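Local structure of BIFUNCTIONAL PROTEIN Proline utilization A (PutA) (Corynebacterium freiburgense, 5UX5) at residues A[659-669]-A[679-690]. The protein oxidises proline to glutamate in two steps, using an FAD-dependent proline dehydrogenase and an NAD-dependent aldehyde dehydrogenase joined in one chain. Residues are numbered along the deposited sequence; the frame is centred on the assembly and turned at random.
With NAD (nicotinamide-adenine-dinucleotide), chain F.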
loop_
_atom_site.group_PDB
_atom_site.type_symbol
_atom_site.label_atom_id
_atom_site.label_comp_id
_atom_site.label_asym_id
_atom_site.label_seq_id
_atom_site.Cartn_x
_atom_site.Cartn_y
_atom_site.Cartn_z
ATOM N N MET A 659 6.792 -21.822 -27.659
ATOM C CA MET A 659 7.562 -21.977 -26.429
ATOM C C MET A 659 8.755 -22.895 -26.616
ATOM O O MET A 659 9.730 -22.779 -25.870
ATOM C CB MET A 659 6.708 -22.516 -25.289
ATOM C CG MET A 659 5.535 -21.664 -24.953
ATOM S SD MET A 659 5.920 -19.923 -24.749
ATOM C CE MET A 659 4.244 -19.269 -24.545
ATOM N N SER A 660 8.683 -23.850 -27.541
ATOM C CA SER A 660 9.796 -24.771 -27.751
ATOM C C SER A 660 10.741 -24.307 -28.851
ATOM O O SER A 660 11.655 -25.051 -29.226
ATOM C CB SER A 660 9.291 -26.182 -28.084
ATOM O OG SER A 660 8.779 -26.264 -29.412
ATOM N N HIS A 661 10.539 -23.110 -29.381
ATOM C CA HIS A 661 11.186 -22.769 -30.635
ATOM C C HIS A 661 12.712 -22.752 -30.488
ATOM O O HIS A 661 13.244 -22.233 -29.495
ATOM C CB HIS A 661 10.672 -21.430 -31.156
ATOM C CG HIS A 661 11.103 -21.165 -32.553
ATOM N ND1 HIS A 661 12.414 -20.873 -32.881
ATOM C CD2 HIS A 661 10.426 -21.248 -33.719
ATOM C CE1 HIS A 661 12.507 -20.726 -34.188
ATOM N NE2 HIS A 661 11.317 -20.958 -34.722
ATOM N N PRO A 662 13.448 -23.331 -31.440
ATOM C CA PRO A 662 14.918 -23.408 -31.288
ATOM C C PRO A 662 15.593 -22.059 -31.175
ATOM O O PRO A 662 16.673 -21.995 -30.594
ATOM C CB PRO A 662 15.377 -24.134 -32.553
ATOM C CG PRO A 662 14.130 -24.829 -33.075
ATOM C CD PRO A 662 12.961 -24.009 -32.654
ATOM N N ASP A 663 14.995 -20.979 -31.687
ATOM C CA ASP A 663 15.600 -19.650 -31.676
ATOM C C ASP A 663 15.067 -18.746 -30.570
ATOM O O ASP A 663 15.273 -17.529 -30.632
ATOM C CB ASP A 663 15.399 -18.946 -33.016
ATOM C CG ASP A 663 15.974 -19.727 -34.176
ATOM O OD1 ASP A 663 17.079 -20.293 -34.018
ATOM O OD2 ASP A 663 15.309 -19.785 -35.244
ATOM N N VAL A 664 14.350 -19.283 -29.592
ATOM C CA VAL A 664 13.949 -18.492 -28.435
ATOM C C VAL A 664 14.981 -18.735 -27.336
ATOM O O VAL A 664 15.194 -19.878 -26.922
ATOM C CB VAL A 664 12.519 -18.841 -27.982
ATOM C CG1 VAL A 664 12.208 -18.217 -26.669
ATOM C CG2 VAL A 664 11.516 -18.381 -29.027
ATOM N N ASP A 665 15.648 -17.667 -26.891
ATOM C CA ASP A 665 16.740 -17.829 -25.944
ATOM C C ASP A 665 16.253 -17.935 -24.512
ATOM O O ASP A 665 16.910 -18.582 -23.683
ATOM C CB ASP A 665 17.736 -16.676 -26.071
ATOM C CG ASP A 665 18.349 -16.613 -27.439
ATOM O OD1 ASP A 665 18.844 -17.668 -27.885
ATOM O OD2 ASP A 665 18.322 -15.538 -28.079
ATOM N N ALA A 666 15.103 -17.354 -24.205
ATOM C CA ALA A 666 14.573 -17.524 -22.859
ATOM C C ALA A 666 13.078 -17.289 -22.861
ATOM O O ALA A 666 12.548 -16.536 -23.683
ATOM C CB ALA A 666 15.225 -16.579 -21.854
ATOM N N ILE A 667 12.418 -17.917 -21.900
ATOM C CA ILE A 667 11.016 -17.678 -21.608
ATOM C C ILE A 667 10.949 -17.029 -20.238
ATOM O O ILE A 667 11.569 -17.524 -19.283
ATOM C CB ILE A 667 10.201 -18.978 -21.628
ATOM C CG1 ILE A 667 10.169 -19.560 -23.037
ATOM C CG2 ILE A 667 8.787 -18.723 -21.104
ATOM C CD1 ILE A 667 9.561 -20.937 -23.096
ATOM N N ILE A 668 10.265 -15.887 -20.163
ATOM C CA ILE A 668 9.827 -15.311 -18.901
ATOM C C ILE A 668 8.359 -15.680 -18.724
ATOM O O ILE A 668 7.520 -15.311 -19.554
ATOM C CB ILE A 668 10.003 -13.793 -18.873
ATOM C CG1 ILE A 668 11.456 -13.399 -19.144
ATOM C CG2 ILE A 668 9.528 -13.280 -17.539
ATOM C CD1 ILE A 668 11.629 -11.908 -19.336
ATOM N N LEU A 669 8.062 -16.453 -17.683
ATOM C CA LEU A 669 6.752 -17.049 -17.462
ATOM C C LEU A 669 6.253 -16.737 -16.064
ATOM O O LEU A 669 7.013 -16.815 -15.098
ATOM C CB LEU A 669 6.809 -18.567 -17.632
ATOM C CG LEU A 669 5.678 -19.440 -17.099
ATOM C CD1 LEU A 669 4.442 -19.205 -17.912
ATOM C CD2 LEU A 669 6.086 -20.919 -17.131
ATOM N N PHE A 679 6.483 -26.667 -20.304
ATOM C CA PHE A 679 7.314 -26.005 -21.306
ATOM C C PHE A 679 8.697 -26.628 -21.349
ATOM O O PHE A 679 9.206 -26.991 -22.418
ATOM C CB PHE A 679 7.439 -24.504 -21.000
ATOM C CG PHE A 679 6.158 -23.698 -21.184
ATOM C CD1 PHE A 679 4.984 -24.287 -21.621
ATOM C CD2 PHE A 679 6.150 -22.332 -20.910
ATOM C CE1 PHE A 679 3.816 -23.520 -21.798
ATOM C CE2 PHE A 679 5.002 -21.562 -21.087
ATOM C CZ PHE A 679 3.828 -22.155 -21.532
ATOM N N ARG A 680 9.313 -26.784 -20.178
ATOM C CA ARG A 680 10.692 -27.251 -20.135
ATOM C C ARG A 680 10.792 -28.683 -20.647
ATOM O O ARG A 680 11.750 -29.028 -21.339
ATOM C CB ARG A 680 11.239 -27.118 -18.710
ATOM C CG ARG A 680 11.280 -25.702 -18.147
ATOM C CD ARG A 680 11.810 -25.732 -16.737
ATOM N NE ARG A 680 13.257 -25.951 -16.666
ATOM C CZ ARG A 680 13.940 -26.147 -15.540
ATOM N NH1 ARG A 680 13.319 -26.196 -14.369
ATOM N NH2 ARG A 680 15.255 -26.294 -15.581
ATOM N N GLY A 681 9.790 -29.514 -20.365
ATOM C CA GLY A 681 9.751 -30.846 -20.947
ATOM C C GLY A 681 9.940 -30.855 -22.451
ATOM O O GLY A 681 10.521 -31.790 -23.000
ATOM N N TRP A 682 9.415 -29.837 -23.143
ATOM C CA TRP A 682 9.536 -29.737 -24.596
ATOM C C TRP A 682 10.930 -29.344 -25.059
ATOM O O TRP A 682 11.239 -29.511 -26.246
ATOM C CB TRP A 682 8.576 -28.702 -25.160
ATOM C CG TRP A 682 7.164 -28.979 -24.895
ATOM C CD1 TRP A 682 6.615 -30.185 -24.696
ATOM C CD2 TRP A 682 6.106 -28.019 -24.795
ATOM N NE1 TRP A 682 5.268 -30.059 -24.482
ATOM C CE2 TRP A 682 4.926 -28.737 -24.538
ATOM C CE3 TRP A 682 6.044 -26.619 -24.892
ATOM C CZ2 TRP A 682 3.689 -28.115 -24.367
ATOM C CZ3 TRP A 682 4.823 -25.996 -24.728
ATOM C CH2 TRP A 682 3.656 -26.750 -24.469
ATOM N N LYS A 683 11.763 -28.797 -24.170
ATOM C CA LYS A 683 13.124 -28.381 -24.518
ATOM C C LYS A 683 13.915 -28.221 -23.223
ATOM O O LYS A 683 14.097 -27.094 -22.736
ATOM C CB LYS A 683 13.099 -27.084 -25.343
ATOM C CG LYS A 683 14.430 -26.373 -25.564
ATOM C CD LYS A 683 14.239 -25.128 -26.455
ATOM C CE LYS A 683 15.418 -24.147 -26.329
ATOM N NZ LYS A 683 15.180 -22.913 -27.136
ATOM N N PRO A 684 14.345 -29.335 -22.611
ATOM C CA PRO A 684 14.850 -29.272 -21.221
ATOM C C PRO A 684 16.077 -28.397 -21.022
ATOM O O PRO A 684 16.365 -28.037 -19.875
ATOM C CB PRO A 684 15.108 -30.738 -20.847
ATOM C CG PRO A 684 14.306 -31.552 -21.823
ATOM C CD PRO A 684 14.079 -30.716 -23.061
ATOM N N GLU A 685 16.808 -28.028 -22.066
ATOM C CA GLU A 685 17.972 -27.173 -21.832
ATOM C C GLU A 685 17.628 -25.689 -21.816
ATOM O O GLU A 685 18.524 -24.864 -21.606
ATOM C CB GLU A 685 19.061 -27.421 -22.897
ATOM C CG GLU A 685 19.680 -28.819 -22.818
ATOM C CD GLU A 685 20.901 -29.013 -23.728
ATOM O OE1 GLU A 685 21.692 -28.064 -23.964
ATOM O OE2 GLU A 685 21.038 -30.128 -24.252
ATOM N N MET A 686 16.351 -25.338 -21.929
ATOM C CA MET A 686 15.965 -23.951 -22.153
ATOM C C MET A 686 16.224 -23.085 -20.925
ATOM O O MET A 686 16.107 -23.517 -19.777
ATOM C CB MET A 686 14.482 -23.874 -22.541
ATOM C CG MET A 686 13.520 -24.147 -21.383
ATOM S SD MET A 686 11.757 -23.700 -21.541
ATOM C CE MET A 686 11.283 -24.423 -23.099
ATOM N N ASN A 687 16.588 -21.848 -21.191
ATOM C CA ASN A 687 16.567 -20.801 -20.187
ATOM C C ASN A 687 15.124 -20.380 -19.914
ATOM O O ASN A 687 14.429 -19.872 -20.804
ATOM C CB ASN A 687 17.360 -19.613 -20.699
ATOM C CG ASN A 687 18.775 -19.921 -20.847
ATOM O OD1 ASN A 687 19.393 -20.444 -19.933
ATOM N ND2 ASN A 687 19.310 -19.663 -22.024
ATOM N N ILE A 688 14.687 -20.544 -18.676
ATOM C CA ILE A 688 13.359 -20.126 -18.286
ATOM C C ILE A 688 13.481 -19.440 -16.942
ATOM O O ILE A 688 14.156 -19.946 -16.046
ATOM C CB ILE A 688 12.398 -21.324 -18.214
ATOM C CG1 ILE A 688 10.986 -20.824 -17.842
ATOM C CG2 ILE A 688 12.988 -22.418 -17.290
ATOM C CD1 ILE A 688 9.875 -21.804 -18.141
ATOM N N HIS A 689 12.831 -18.296 -16.797
ATOM C CA HIS A 689 12.744 -17.583 -15.524
ATOM C C HIS A 689 11.272 -17.454 -15.161
ATOM O O HIS A 689 10.536 -16.709 -15.811
ATOM C CB HIS A 689 13.386 -16.226 -15.671
ATOM C CG HIS A 689 14.735 -16.298 -16.279
ATOM N ND1 HIS A 689 15.873 -16.454 -15.521
ATOM C CD2 HIS A 689 15.133 -16.303 -17.570
ATOM C CE1 HIS A 689 16.920 -16.506 -16.320
ATOM N NE2 HIS A 689 16.500 -16.423 -17.570
ATOM N N ALA A 690 10.826 -18.199 -14.152
ATOM C CA ALA A 690 9.397 -18.335 -13.882
ATOM C C ALA A 690 9.056 -17.950 -12.451
ATOM O O ALA A 690 9.729 -18.370 -11.502
ATOM C CB ALA A 690 8.922 -19.757 -14.164
HETATM P PA NAD F . -0.802 -20.979 -16.884
HETATM O O1A NAD F . 0.401 -21.339 -15.945
HETATM O O2A NAD F . -1.493 -22.289 -17.391
HETATM O O5B NAD F . -0.284 -20.210 -18.153
HETATM C C5B NAD F . 0.232 -18.902 -18.110
HETATM C C4B NAD F . 0.666 -18.463 -19.507
HETATM O O4B NAD F . 1.299 -19.499 -20.266
HETATM C C3B NAD F . -0.487 -17.930 -20.302
HETATM O O3B NAD F . -0.084 -16.954 -21.195
HETATM C C2B NAD F . -0.891 -19.190 -20.955
HETATM O O2B NAD F . -1.816 -19.044 -21.975
HETATM C C1B NAD F . 0.435 -19.748 -21.360
HETATM N N9A NAD F . 0.367 -21.166 -21.694
HETATM C C8A NAD F . 0.016 -22.205 -20.852
HETATM N N7A NAD F . 0.065 -23.373 -21.524
HETATM C C5A NAD F . 0.459 -23.143 -22.851
HETATM C C6A NAD F . 0.689 -23.941 -23.967
HETATM N N6A NAD F . 0.511 -25.372 -23.942
HETATM N N1A NAD F . 1.083 -23.370 -25.118
HETATM C C2A NAD F . 1.262 -22.029 -25.225
HETATM N N3A NAD F . 1.053 -21.215 -24.154
HETATM C C4A NAD F . 0.658 -21.734 -22.972
HETATM O O3 NAD F . -1.748 -20.010 -16.031
HETATM P PN NAD F . -3.355 -19.926 -15.999
HETATM O O1N NAD F . -4.066 -21.012 -16.779
HETATM O O2N NAD F . -3.753 -18.670 -16.718
HETATM O O5D NAD F . -3.752 -19.940 -14.439
HETATM C C5D NAD F . -3.365 -21.075 -13.676
HETATM C C4D NAD F . -3.027 -20.839 -12.201
HETATM O O4D NAD F . -1.926 -19.998 -11.951
HETATM C C3D NAD F . -4.085 -20.255 -11.332
HETATM O O3D NAD F . -5.204 -21.047 -11.166
HETATM C C2D NAD F . -3.301 -20.207 -10.081
HETATM O O2D NAD F . -3.527 -21.361 -9.352
HETATM C C1D NAD F . -1.872 -20.029 -10.541
#
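Ile667 and His689 sit on neighbouring strands of a parallel beta-alpha-beta unit, strand 666-670, helix 673-682 and strand 687-691, in the Rossmann-type NAD-binding part of the aldehyde dehydrogenase module. Between the strands, Ile667 N donates to Asn687 O, His689 N to Ile667 O (2.9 Å, nearly straight at 167°), and Leu669 N to His689 O. Packing is dense on the Ile667, Leu669 and Ile688 face, where helix 673-682 lies. Leu669 CD2 rests beside Ile688 CD1, while Ile667 CD1 packs against Met686 SD at 3.9 Å. Met659, with CG anti to its carbonyl carbon (chi1 -59°), lays CG over the centre of the Phe679 ring, 3.9 Å from the centroid, and sends CE toward the adenine. Phe679 turns its CZ edge to the cofactor, 3.5 Å from NAD C4A; Trp682 CH2 lies 3.5 Å from NAD N6A, at the indole edge. The other end, with the exposed Asn687, is looser and more polar: Asn687 ND2 hydrogen-bonds Asp665 O, while Asp665 OD2 accepts from the backbone N of Asn586 and Leu587. The extended Lys683 chain pins the 661-664 turn, its NZ gripping Val664 O at 3.0 Å in the carbonyl plane and His661 O at 3.1 Å, on the face opposite Val664 N.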